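Local coordinates for tetratricopeptide TPR_2 repeat protein (Thermobaculum terrenum, PDB 5DJS) that combines tetratricopeptide repeats with a GT-B fold of glycosyl transferase family 41 and is modelled with uridine-5'-diphosphate bound, at residues A[146-151]-A[255-260]; A[152-157]-A[514-519]; A[244-249]-A[272-277]; A[261-266]-A[279-284]. The protein carries 1 engineered substitution. All coordinates share one frame; numbering follows the deposited sequence.

Following the chain, residues 146-151 and 152-157 form one continuous loop between helix 129-143 and strand 163-169. Contact 1 closes when 255-260, at the end of helix 253-257, meets the first half of this loop. Contact 3 opens at 244-249, before contact 1 has closed, and closes at 272-277, so the two cross. Contact 4 follows contact 1 in series: it opens at 261-266, crosses contact 3 and closes at 279-284, pairing neighbouring strands. Contact 2 closes last, with 514-519 of the C-terminal helix 479-521; it crosses contact 1 and encloses contacts 3 and 4. Together they tie the loop 146-157, the sheet and the C-terminal helix.

Contact 1. Residues A[146-151]-A[255-260]; sequences PLTPVP and AFARRP
A surface contact of loop against helix end joins Leu147, Thr148, Pro149 and Pro151 to Ala257, Arg258 and Arg259, where helix 253-257 gives way to a turn in the first Rossmann-like domain of the GT-B fold, just before strand 263-266. Two hydrogen bonds, flanked by aliphatic groups over one face of each of two guanidinium groups, define it. Thr148 OG1 donates to Ala257 O over 2.6 Å, in the carbonyl plane and on a lone pair (C=O...donor angle 138°); with chi1 -54° the hydroxyl sits beside its own backbone N. Past the helix Arg259 takes positive phi, and its chain, extended from CG to NE, brings NH1 to Pro149 O at 3.1 Å, with an N-H...acceptor angle of 152° and the oxygen in the guanidinium plane. Pro151 CG lies 3.5 Å above that plane, toward the rim, covering one face. Leu147 does likewise for Arg258: its CD2 stands 4.1 Å above the guanidinium centre, and its CD1 is 3.5 Å from Arg258 NH2. Beyond the two segments, Arg259 NH2 forms a salt bridge with Asp280 OD1 just before strand 281-285, Arg258 packs on helix 226-236, and Phe256 rests on strand 240-243.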
loop_
_atom_site.group_PDB
_atom_site.type_symbol
_atom_site.label_atom_id
_atom_site.label_comp_id
_atom_site.label_asym_id
_atom_site.label_seq_id
_atom_site.Cartn_x
_atom_site.Cartn_y
_atom_site.Cartn_z
ATOM N N PRO A 146 -1.739 18.320 18.317
ATOM C CA PRO A 146 -1.983 19.743 18.588
ATOM C C PRO A 146 -3.274 20.295 17.995
ATOM O O PRO A 146 -3.905 21.149 18.613
ATOM C CB PRO A 146 -0.767 20.428 17.951
ATOM C CG PRO A 146 0.332 19.438 18.153
ATOM C CD PRO A 146 -0.315 18.079 17.999
ATOM N N LEU A 147 -3.660 19.802 16.821
ATOM C CA LEU A 147 -4.894 20.231 16.151
ATOM C C LEU A 147 -6.203 19.596 16.697
ATOM O O LEU A 147 -7.299 20.070 16.377
ATOM C CB LEU A 147 -4.786 19.945 14.649
ATOM C CG LEU A 147 -3.677 20.655 13.869
ATOM C CD1 LEU A 147 -3.530 20.083 12.469
ATOM C CD2 LEU A 147 -3.959 22.147 13.778
ATOM N N THR A 148 -6.095 18.549 17.518
ATOM C CA THR A 148 -7.241 17.708 17.859
ATOM C C THR A 148 -8.032 18.205 19.071
ATOM O O THR A 148 -7.478 18.258 20.170
ATOM C CB THR A 148 -6.783 16.241 18.121
ATOM O OG1 THR A 148 -6.035 15.754 16.999
ATOM C CG2 THR A 148 -7.980 15.321 18.362
ATOM N N PRO A 149 -9.337 18.521 18.888
ATOM C CA PRO A 149 -10.158 18.841 20.057
ATOM C C PRO A 149 -10.601 17.572 20.779
ATOM O O PRO A 149 -10.369 16.458 20.288
ATOM C CB PRO A 149 -11.360 19.557 19.444
ATOM C CG PRO A 149 -11.542 18.882 18.127
ATOM C CD PRO A 149 -10.158 18.496 17.657
ATOM N N VAL A 150 -11.256 17.752 21.921
ATOM C CA VAL A 150 -11.769 16.633 22.721
ATOM C C VAL A 150 -12.997 16.065 21.973
ATOM O O VAL A 150 -13.662 16.807 21.245
ATOM C CB VAL A 150 -12.122 17.099 24.167
ATOM C CG1 VAL A 150 -12.531 15.926 25.058
ATOM C CG2 VAL A 150 -10.948 17.836 24.820
ATOM N N PRO A 151 -13.281 14.751 22.097
ATOM C CA PRO A 151 -14.457 14.254 21.369
ATOM C C PRO A 151 -15.748 14.937 21.815
ATOM O O PRO A 151 -16.089 14.906 23.002
ATOM C CB PRO A 151 -14.487 12.754 21.700
ATOM C CG PRO A 151 -13.078 12.411 22.028
ATOM C CD PRO A 151 -12.491 13.643 22.672
ATOM N N ALA A 255 -6.533 16.942 8.171
ATOM C CA ALA A 255 -7.964 17.180 8.204
ATOM C C ALA A 255 -8.616 16.295 9.288
ATOM O O ALA A 255 -9.383 16.790 10.113
ATOM C CB ALA A 255 -8.583 16.938 6.833
ATOM N N PHE A 256 -8.271 15.004 9.307
ATOM C CA PHE A 256 -8.723 14.085 10.382
ATOM C C PHE A 256 -8.294 14.563 11.761
ATOM O O PHE A 256 -9.000 14.364 12.735
ATOM C CB PHE A 256 -8.182 12.656 10.190
ATOM C CG PHE A 256 -8.956 11.837 9.196
ATOM C CD1 PHE A 256 -8.772 12.021 7.824
ATOM C CD2 PHE A 256 -9.868 10.886 9.625
ATOM C CE1 PHE A 256 -9.479 11.279 6.904
ATOM C CE2 PHE A 256 -10.583 10.137 8.706
ATOM C CZ PHE A 256 -10.383 10.333 7.345
ATOM N N ALA A 257 -7.122 15.175 11.837
ATOM C CA ALA A 257 -6.567 15.639 13.098
ATOM C C ALA A 257 -7.494 16.604 13.829
ATOM O O ALA A 257 -7.506 16.619 15.051
ATOM C CB ALA A 257 -5.204 16.282 12.867
ATOM N N ARG A 258 -8.277 17.381 13.076
ATOM C CA ARG A 258 -9.203 18.374 13.645
ATOM C C ARG A 258 -10.556 17.823 14.134
ATOM O O ARG A 258 -11.348 18.582 14.689
ATOM C CB ARG A 258 -9.426 19.504 12.633
ATOM C CG ARG A 258 -8.420 20.629 12.771
ATOM C CD ARG A 258 -8.310 21.449 11.497
ATOM N NE ARG A 258 -7.113 21.052 10.761
ATOM C CZ ARG A 258 -6.161 21.869 10.305
ATOM N NH1 ARG A 258 -6.241 23.196 10.450
ATOM N NH2 ARG A 258 -5.114 21.345 9.665
ATOM N N ARG A 259 -10.796 16.519 13.967
ATOM C CA ARG A 259 -12.087 15.873 14.266
ATOM C C ARG A 259 -13.300 16.510 13.570
ATOM O O ARG A 259 -14.252 16.892 14.240
ATOM C CB ARG A 259 -12.344 15.786 15.784
ATOM C CG ARG A 259 -11.434 14.818 16.498
ATOM C CD ARG A 259 -12.076 14.251 17.742
ATOM N NE ARG A 259 -11.567 12.903 18.008
ATOM C CZ ARG A 259 -10.786 12.540 19.028
ATOM N NH1 ARG A 259 -10.381 13.409 19.957
ATOM N NH2 ARG A 259 -10.412 11.267 19.133
ATOM N N PRO A 260 -13.283 16.612 12.224
ATOM C CA PRO A 260 -14.469 17.130 11.517
ATOM C C PRO A 260 -15.697 16.219 11.609
ATOM O O PRO A 260 -16.823 16.677 11.368
ATOM C CB PRO A 260 -13.988 17.259 10.066
ATOM C CG PRO A 260 -12.833 16.324 9.970
ATOM C CD PRO A 260 -12.160 16.402 11.301
#

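Contact 2. Residues A[152-157]-A[514-519]; sequences ATPVDP and RMWRDA
Pro154 meets Trp516 and Ala519 through different atoms of its ring. Its CB lies 3.5 Å from Trp516 CH2, at the outer end of the indole and oblique to it, while its CG is 3.6 Å from Ala519 CB. Pro154 CD lies 3.5 Å from Ala519 O, so the pyrrolidine fits against two residues three apart on the helix. Farther along the loop, the carbonyls of Val155 and Asp156 approach the indole at its edge, near the ring plane, with Asp156 O 3.7 Å from Trp516 CZ2. No hydrogen bond links the two segments; they meet by van der Waals contact, proline on indole and alanine, with carbonyl oxygens at the ring edge. The segment 514-519 belongs to helix 479-521, the long C-terminal helix that, as is common in GT-B proteins, crosses back to the first Rossmann-like domain. Trp516 leaves it with CG anti to the backbone N (chi1 177°), which carries the six-membered ring out to the loop. The indole is held from outside the segments by the hydrogen bond from NE1 to Asp158 O, and Asp156 O accepts from Arg161 NH1. Pro154 also touches Pro262, and on the helix Ala519 also touches Val263 of strand 263-266.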
loop_
_atom_site.group_PDB
_atom_site.type_symbol
_atom_site.label_atom_id
_atom_site.label_comp_id
_atom_site.label_asym_id
_atom_site.label_seq_id
_atom_site.Cartn_x
_atom_site.Cartn_y
_atom_site.Cartn_z
ATOM N N ALA A 152 -16.416 15.594 20.869
ATOM C CA ALA A 152 -17.743 16.164 21.090
ATOM C C ALA A 152 -18.773 15.061 20.868
ATOM O O ALA A 152 -18.460 14.048 20.230
ATOM C CB ALA A 152 -17.988 17.321 20.128
ATOM N N THR A 153 -19.993 15.260 21.379
ATOM C CA THR A 153 -21.092 14.301 21.146
ATOM C C THR A 153 -21.652 14.544 19.731
ATOM O O THR A 153 -21.731 15.692 19.289
ATOM C CB THR A 153 -22.227 14.358 22.204
ATOM O OG1 THR A 153 -23.026 15.529 22.020
ATOM C CG2 THR A 153 -21.663 14.326 23.637
ATOM N N PRO A 154 -21.998 13.465 19.003
ATOM C CA PRO A 154 -22.461 13.621 17.620
ATOM C C PRO A 154 -23.724 14.460 17.449
ATOM O O PRO A 154 -24.578 14.488 18.329
ATOM C CB PRO A 154 -22.755 12.181 17.192
ATOM C CG PRO A 154 -21.820 11.362 17.994
ATOM C CD PRO A 154 -21.646 12.063 19.304
ATOM N N VAL A 155 -23.837 15.095 16.291
ATOM C CA VAL A 155 -25.008 15.882 15.932
ATOM C C VAL A 155 -26.129 14.947 15.460
ATOM O O VAL A 155 -25.877 14.047 14.659
ATOM C CB VAL A 155 -24.678 16.859 14.786
ATOM C CG1 VAL A 155 -25.911 17.660 14.407
ATOM C CG2 VAL A 155 -23.544 17.797 15.171
ATOM N N ASP A 156 -27.362 15.201 15.909
ATOM C CA ASP A 156 -28.487 14.272 15.717
ATOM C C ASP A 156 -28.041 12.867 16.148
ATOM O O ASP A 156 -27.928 11.968 15.311
ATOM C CB ASP A 156 -29.009 14.312 14.253
ATOM C CG ASP A 156 -30.342 13.541 14.047
ATOM O OD1 ASP A 156 -30.963 13.049 15.034
ATOM O OD2 ASP A 156 -30.772 13.442 12.868
ATOM N N PRO A 157 -27.763 12.681 17.454
ATOM C CA PRO A 157 -27.276 11.378 17.922
ATOM C C PRO A 157 -28.394 10.338 18.039
ATOM O O PRO A 157 -28.714 9.861 19.127
ATOM C CB PRO A 157 -26.640 11.709 19.281
ATOM C CG PRO A 157 -27.412 12.886 19.769
ATOM C CD PRO A 157 -27.863 13.659 18.555
ATOM N N ARG A 514 -21.965 0.070 15.217
ATOM C CA ARG A 514 -21.601 -0.092 16.618
ATOM C C ARG A 514 -20.628 0.998 17.074
ATOM O O ARG A 514 -20.618 1.361 18.247
ATOM C CB ARG A 514 -21.080 -1.510 16.871
ATOM C CG ARG A 514 -22.221 -2.535 16.834
ATOM C CD ARG A 514 -21.808 -3.951 16.438
ATOM N NE ARG A 514 -20.573 -4.365 17.093
ATOM C CZ ARG A 514 -20.456 -4.719 18.376
ATOM N NH1 ARG A 514 -21.509 -4.729 19.201
ATOM N NH2 ARG A 514 -19.258 -5.069 18.846
ATOM N N MET A 515 -19.829 1.524 16.143
ATOM C CA MET A 515 -19.051 2.746 16.374
ATOM C C MET A 515 -19.979 3.935 16.639
ATOM O O MET A 515 -19.723 4.750 17.533
ATOM C CB MET A 515 -18.195 3.110 15.149
ATOM C CG MET A 515 -17.028 2.193 14.820
ATOM S SD MET A 515 -16.365 2.588 13.175
ATOM C CE MET A 515 -15.693 0.993 12.721
ATOM N N TRP A 516 -21.023 4.043 15.819
ATOM C CA TRP A 516 -21.992 5.132 15.916
ATOM C C TRP A 516 -22.858 5.034 17.177
ATOM O O TRP A 516 -23.033 6.031 17.876
ATOM C CB TRP A 516 -22.875 5.189 14.667
ATOM C CG TRP A 516 -23.921 6.245 14.741
ATOM C CD1 TRP A 516 -25.242 6.057 14.979
ATOM C CD2 TRP A 516 -23.735 7.657 14.596
ATOM N NE1 TRP A 516 -25.902 7.260 14.984
ATOM C CE2 TRP A 516 -24.999 8.261 14.750
ATOM C CE3 TRP A 516 -22.623 8.473 14.349
ATOM C CZ2 TRP A 516 -25.190 9.642 14.665
ATOM C CZ3 TRP A 516 -22.812 9.853 14.267
ATOM C CH2 TRP A 516 -24.089 10.421 14.422
ATOM N N ARG A 517 -23.389 3.846 17.467
ATOM C CA ARG A 517 -24.136 3.640 18.709
ATOM C C ARG A 517 -23.300 4.118 19.892
ATOM O O ARG A 517 -23.776 4.920 20.683
ATOM C CB ARG A 517 -24.575 2.173 18.912
ATOM C CG ARG A 517 -25.026 1.861 20.351
ATOM C CD ARG A 517 -25.887 0.611 20.513
ATOM N NE ARG A 517 -25.387 -0.545 19.764
ATOM C CZ ARG A 517 -25.849 -0.976 18.583
ATOM N NH1 ARG A 517 -26.855 -0.365 17.946
ATOM N NH2 ARG A 517 -25.286 -2.045 18.021
ATOM N N ASP A 518 -22.061 3.636 19.986
ATOM C CA ASP A 518 -21.144 3.984 21.090
ATOM C C ASP A 518 -20.823 5.481 21.203
ATOM O O ASP A 518 -20.586 5.973 22.305
ATOM C CB ASP A 518 -19.833 3.182 20.998
ATOM C CG ASP A 518 -20.009 1.710 21.367
ATOM O OD1 ASP A 518 -21.128 1.165 21.244
ATOM O OD2 ASP A 518 -19.008 1.087 21.770
ATOM N N ALA A 519 -20.812 6.192 20.077
ATOM C CA ALA A 519 -20.603 7.644 20.078
ATOM C C ALA A 519 -21.804 8.384 20.678
ATOM O O ALA A 519 -21.631 9.299 21.487
ATOM C CB ALA A 519 -20.316 8.144 18.668
#

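Contact 3. Residues A[244-249]-A[272-277]; sequences LSWHLG and NTTGMR
Trp246 meets Asn272, Thr273 and Thr274 in a buried contact between the loop after strand 240-243 and the connection from strand 263-266 to strand 281-285, in the first Rossmann-like domain of the GT-B fold; its side chain is about 11 Å from the bound uridine-5'-diphosphate. From CB, a chi1 of -172° sets CG anti to the backbone N and directs the indole at 272-274. CD1 reaches Thr274 CG2 at 3.8 Å. NE1 faces two backbone carbonyls, both by weak hydrogen bonds: Asn272 O is close at 2.7 Å but poorly angled (122°), and Thr273 O, near the ring plane, is straighter (141°) but 3.5 Å away and also hydrogen-bonded to Tyr118 OH. CE2 also lies near Asn272 O, and at the far ring CZ2 lies 4.0 Å from Asn272 CB. His247 CB covers one indole face, offset toward the rim. Its imidazole turns an edge to the same loop, with CE1 3.2 Å from Thr274 O, and forms an edge-to-face pair with Trp139. Two successive ST turns shape the loop, their hydroxyls further bonded to Glu299: Thr273 OG1 accepts from Gly275 N at 3.0 Å, and Thr274 OG1 from Met276 N at 3.3 Å.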
loop_
_atom_site.group_PDB
_atom_site.type_symbol
_atom_site.label_atom_id
_atom_site.label_comp_id
_atom_site.label_asym_id
_atom_site.label_seq_id
_atom_site.Cartn_x
_atom_site.Cartn_y
_atom_site.Cartn_z
ATOM N N LEU A 244 -8.717 5.973 3.965
ATOM C CA LEU A 244 -8.353 4.846 3.124
ATOM C C LEU A 244 -6.870 4.811 2.769
ATOM O O LEU A 244 -6.372 3.743 2.428
ATOM C CB LEU A 244 -9.184 4.861 1.834
ATOM C CG LEU A 244 -10.425 3.966 1.694
ATOM C CD1 LEU A 244 -11.124 3.619 2.995
ATOM C CD2 LEU A 244 -11.383 4.655 0.737
ATOM N N SER A 245 -6.177 5.951 2.831
ATOM C CA SER A 245 -4.789 6.035 2.360
ATOM C C SER A 245 -3.721 5.654 3.380
ATOM O O SER A 245 -2.759 4.973 3.022
ATOM C CB SER A 245 -4.482 7.421 1.791
ATOM O OG SER A 245 -5.128 7.597 0.534
ATOM N N TRP A 246 -3.876 6.120 4.623
ATOM C CA TRP A 246 -2.886 5.924 5.715
ATOM C C TRP A 246 -1.557 6.596 5.306
ATOM O O TRP A 246 -1.462 7.295 4.278
ATOM C CB TRP A 246 -2.764 4.419 6.084
ATOM C CG TRP A 246 -1.928 4.016 7.306
ATOM C CD1 TRP A 246 -2.305 3.997 8.617
ATOM C CD2 TRP A 246 -0.587 3.503 7.273
ATOM N NE1 TRP A 246 -1.259 3.544 9.404
ATOM C CE2 TRP A 246 -0.193 3.239 8.598
ATOM C CE3 TRP A 246 0.330 3.289 6.249
ATOM C CZ2 TRP A 246 1.093 2.744 8.916
ATOM C CZ3 TRP A 246 1.598 2.804 6.556
ATOM C CH2 TRP A 246 1.966 2.533 7.873
ATOM N N HIS A 247 -0.549 6.443 6.139
ATOM C CA HIS A 247 0.797 6.867 5.819
ATOM C C HIS A 247 1.395 6.421 4.469
ATOM O O HIS A 247 2.299 7.081 3.984
ATOM C CB HIS A 247 1.725 6.447 6.950
ATOM C CG HIS A 247 1.534 7.239 8.201
ATOM N ND1 HIS A 247 0.766 6.796 9.252
ATOM C CD2 HIS A 247 2.019 8.442 8.570
ATOM C CE1 HIS A 247 0.792 7.694 10.218
ATOM N NE2 HIS A 247 1.549 8.701 9.830
ATOM N N LEU A 248 0.856 5.365 3.845
ATOM C CA LEU A 248 1.393 4.808 2.601
ATOM C C LEU A 248 0.971 5.618 1.390
ATOM O O LEU A 248 1.537 5.435 0.328
ATOM C CB LEU A 248 0.887 3.379 2.349
ATOM C CG LEU A 248 1.346 2.212 3.212
ATOM C CD1 LEU A 248 0.475 0.979 3.027
ATOM C CD2 LEU A 248 2.810 1.899 2.980
ATOM N N GLY A 249 -0.036 6.471 1.517
ATOM C CA GLY A 249 -0.623 7.110 0.350
ATOM C C GLY A 249 -0.776 8.589 0.533
ATOM O O GLY A 249 -0.378 9.139 1.548
ATOM N N ASN A 272 -0.413 -0.462 10.322
ATOM C CA ASN A 272 -0.074 -0.154 11.711
ATOM C C ASN A 272 -0.845 1.116 12.123
ATOM O O ASN A 272 -1.577 1.706 11.315
ATOM C CB ASN A 272 1.462 0.037 11.831
ATOM C CG ASN A 272 2.053 -0.257 13.227
ATOM O OD1 ASN A 272 3.241 -0.090 13.395
ATOM N ND2 ASN A 272 1.271 -0.705 14.196
ATOM N N THR A 273 -0.687 1.537 13.372
ATOM C CA THR A 273 -1.342 2.727 13.873
ATOM C C THR A 273 -0.949 3.959 13.084
ATOM O O THR A 273 0.165 4.035 12.551
ATOM C CB THR A 273 -1.031 2.946 15.374
ATOM O OG1 THR A 273 -1.899 3.962 15.896
ATOM C CG2 THR A 273 0.457 3.321 15.621
ATOM N N THR A 274 -1.877 4.910 13.003
ATOM C CA THR A 274 -1.574 6.266 12.554
ATOM C C THR A 274 -0.759 7.037 13.600
ATOM O O THR A 274 -0.097 8.024 13.267
ATOM C CB THR A 274 -2.852 7.080 12.305
ATOM O OG1 THR A 274 -3.678 7.060 13.487
ATOM C CG2 THR A 274 -3.623 6.522 11.104
ATOM N N GLY A 275 -0.867 6.606 14.863
ATOM C CA GLY A 275 -0.244 7.263 15.989
ATOM C C GLY A 275 -1.103 8.350 16.611
ATOM O O GLY A 275 -0.744 8.873 17.682
ATOM N N MET A 276 -2.239 8.666 15.975
ATOM C CA MET A 276 -3.025 9.862 16.293
ATOM C C MET A 276 -4.065 9.604 17.384
ATOM O O MET A 276 -4.666 8.535 17.422
ATOM C CB MET A 276 -3.753 10.355 15.039
ATOM C CG MET A 276 -2.843 10.786 13.909
ATOM S SD MET A 276 -3.732 11.036 12.359
ATOM C CE MET A 276 -4.744 12.457 12.760
ATOM N N ARG A 277 -4.292 10.606 18.241
ATOM C CA ARG A 277 -5.459 10.636 19.147
ATOM C C ARG A 277 -6.763 10.787 18.362
ATOM O O ARG A 277 -7.766 10.164 18.713
ATOM C CB ARG A 277 -5.383 11.810 20.134
ATOM C CG ARG A 277 -4.315 11.713 21.208
ATOM C CD ARG A 277 -4.356 12.937 22.119
ATOM N NE ARG A 277 -4.899 12.618 23.443
ATOM C CZ ARG A 277 -4.184 12.210 24.503
ATOM N NH1 ARG A 277 -2.855 12.056 24.441
ATOM N NH2 ARG A 277 -4.805 11.953 25.656
#

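Contact 4. Residues A[261-266]-A[279-284]; sequences APVQVT and MDYLVG
Side chains of Val265 and Tyr281 lie on one face of a parallel strand pair, and those of Thr266 and Leu282 on the other, matching the two parallel bridges between these residues. The short segments 263-266 and 281-284 run at 42° to each other, a marked twist. Three backbone bonds set the ladder: Tyr281 N to Gln264 O (3.0 Å), Thr266 N to Tyr281 O (2.9 Å) and Val283 N to Thr266 O (3.1 Å). On the valine face, Val265 CG1 meets Val283 CG2 at 3.5 Å, the two side chains crossing at a slant, while Val265 CG2 packs on Tyr281 CB. On the other face Thr266 CG2 touches Leu282 CD1 at 3.6 Å; with OG1 anti to the backbone N (chi1 -164°), the hydroxyl is hydrogen-bonded to Asp243 OD2 of the neighbouring strand. Met279, bent at chi2 and chi3, curls its sulfur back over the backbone, and SD comes 3.4 Å from Val265 C. Where the ladder begins, Asp280 points at Gln264 and extends the pairing by its side chain: OD2 accepts from Gln264 N at 2.7 Å through its anti lone pair, with an N-H...acceptor angle of 143°. Independently, Gln264 O accepts from two donors, Tyr281 N in the carbonyl plane and Asp280 N tilted from it. The pair is part of the parallel sheet of the first Rossmann-like domain of the GT-B fold: strand 240-243 flanks 263-266, strand 300-304 flanks 281-285, and Met515 of helix 479-521 covers Val263, Val265, Tyr281 and Val283.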
loop_
_atom_site.group_PDB
_atom_site.type_symbol
_atom_site.label_atom_id
_atom_site.label_comp_id
_atom_site.label_asym_id
_atom_site.label_seq_id
_atom_site.Cartn_x
_atom_site.Cartn_y
_atom_site.Cartn_z
ATOM N N ALA A 261 -15.466 14.943 11.928
ATOM C CA ALA A 261 -16.527 13.972 12.141
ATOM C C ALA A 261 -16.360 13.320 13.514
ATOM O O ALA A 261 -15.223 13.147 13.988
ATOM C CB ALA A 261 -16.481 12.912 11.056
ATOM N N PRO A 262 -17.483 12.943 14.155
ATOM C CA PRO A 262 -17.459 12.291 15.475
ATOM C C PRO A 262 -16.969 10.832 15.513
ATOM O O PRO A 262 -16.641 10.313 16.590
ATOM C CB PRO A 262 -18.919 12.317 15.884
ATOM C CG PRO A 262 -19.672 12.287 14.601
ATOM C CD PRO A 262 -18.861 13.100 13.644
ATOM N N VAL A 263 -16.987 10.157 14.369
ATOM C CA VAL A 263 -16.417 8.818 14.243
ATOM C C VAL A 263 -15.397 8.853 13.111
ATOM O O VAL A 263 -15.739 9.142 11.965
ATOM C CB VAL A 263 -17.507 7.766 13.957
ATOM C CG1 VAL A 263 -16.890 6.402 13.708
ATOM C CG2 VAL A 263 -18.496 7.694 15.117
ATOM N N GLN A 264 -14.145 8.562 13.440
ATOM C CA GLN A 264 -13.072 8.597 12.460
ATOM C C GLN A 264 -12.297 7.285 12.484
ATOM O O GLN A 264 -11.846 6.833 13.553
ATOM C CB GLN A 264 -12.176 9.800 12.720
ATOM C CG GLN A 264 -12.942 11.110 12.609
ATOM C CD GLN A 264 -12.055 12.324 12.467
ATOM O OE1 GLN A 264 -12.316 13.184 11.627
ATOM N NE2 GLN A 264 -11.004 12.411 13.284
ATOM N N VAL A 265 -12.153 6.701 11.290
ATOM C CA VAL A 265 -11.732 5.314 11.091
ATOM C C VAL A 265 -10.615 5.232 10.054
ATOM O O VAL A 265 -10.681 5.889 9.004
ATOM C CB VAL A 265 -12.903 4.474 10.537
ATOM C CG1 VAL A 265 -12.488 3.029 10.301
ATOM C CG2 VAL A 265 -14.108 4.527 11.459
ATOM N N THR A 266 -9.608 4.403 10.326
ATOM C CA THR A 266 -8.588 4.070 9.310
ATOM C C THR A 266 -8.755 2.592 8.909
ATOM O O THR A 266 -8.881 1.718 9.770
ATOM C CB THR A 266 -7.147 4.436 9.774
ATOM O OG1 THR A 266 -6.260 4.436 8.647
ATOM C CG2 THR A 266 -6.609 3.501 10.870
ATOM N N MET A 279 -7.762 9.679 15.505
ATOM C CA MET A 279 -8.303 8.475 14.875
ATOM C C MET A 279 -8.897 7.564 15.955
ATOM O O MET A 279 -8.201 7.111 16.866
ATOM C CB MET A 279 -7.227 7.758 14.070
ATOM C CG MET A 279 -7.764 6.792 13.025
ATOM S SD MET A 279 -8.675 7.558 11.658
ATOM C CE MET A 279 -7.406 8.546 10.859
ATOM N N ASP A 280 -10.196 7.308 15.847
ATOM C CA ASP A 280 -10.935 6.598 16.888
ATOM C C ASP A 280 -10.779 5.110 16.697
ATOM O O ASP A 280 -10.474 4.395 17.648
ATOM C CB ASP A 280 -12.433 6.965 16.870
ATOM C CG ASP A 280 -12.692 8.474 16.921
ATOM O OD1 ASP A 280 -12.232 9.130 17.888
ATOM O OD2 ASP A 280 -13.366 8.993 15.991
ATOM N N TYR A 281 -10.990 4.653 15.460
ATOM C CA TYR A 281 -10.986 3.217 15.126
ATOM C C TYR A 281 -10.029 2.832 13.998
ATOM O O TYR A 281 -9.792 3.604 13.075
ATOM C CB TYR A 281 -12.403 2.776 14.758
ATOM C CG TYR A 281 -13.360 2.945 15.908
ATOM C CD1 TYR A 281 -13.440 1.981 16.911
ATOM C CD2 TYR A 281 -14.158 4.079 16.013
ATOM C CE1 TYR A 281 -14.308 2.126 17.977
ATOM C CE2 TYR A 281 -15.028 4.241 17.079
ATOM C CZ TYR A 281 -15.100 3.259 18.055
ATOM O OH TYR A 281 -15.958 3.407 19.108
ATOM N N LEU A 282 -9.475 1.629 14.105
ATOM C CA LEU A 282 -8.789 0.968 13.009
ATOM C C LEU A 282 -9.522 -0.358 12.763
ATOM O O LEU A 282 -9.616 -1.183 13.674
ATOM C CB LEU A 282 -7.326 0.731 13.380
ATOM C CG LEU A 282 -6.421 0.137 12.289
ATOM C CD1 LEU A 282 -4.983 0.632 12.416
ATOM C CD2 LEU A 282 -6.443 -1.382 12.303
ATOM N N VAL A 283 -10.038 -0.557 11.551
ATOM C CA VAL A 283 -10.802 -1.779 11.187
ATOM C C VAL A 283 -9.902 -2.906 10.623
ATOM O O VAL A 283 -9.456 -2.845 9.471
ATOM C CB VAL A 283 -11.910 -1.456 10.157
ATOM C CG1 VAL A 283 -12.678 -2.709 9.763
ATOM C CG2 VAL A 283 -12.869 -0.421 10.715
ATOM N N GLY A 284 -9.659 -3.931 11.445
ATOM C CA GLY A 284 -8.872 -5.109 11.055
ATOM C C GLY A 284 -9.715 -6.375 11.092
ATOM O O GLY A 284 -10.882 -6.373 10.670
#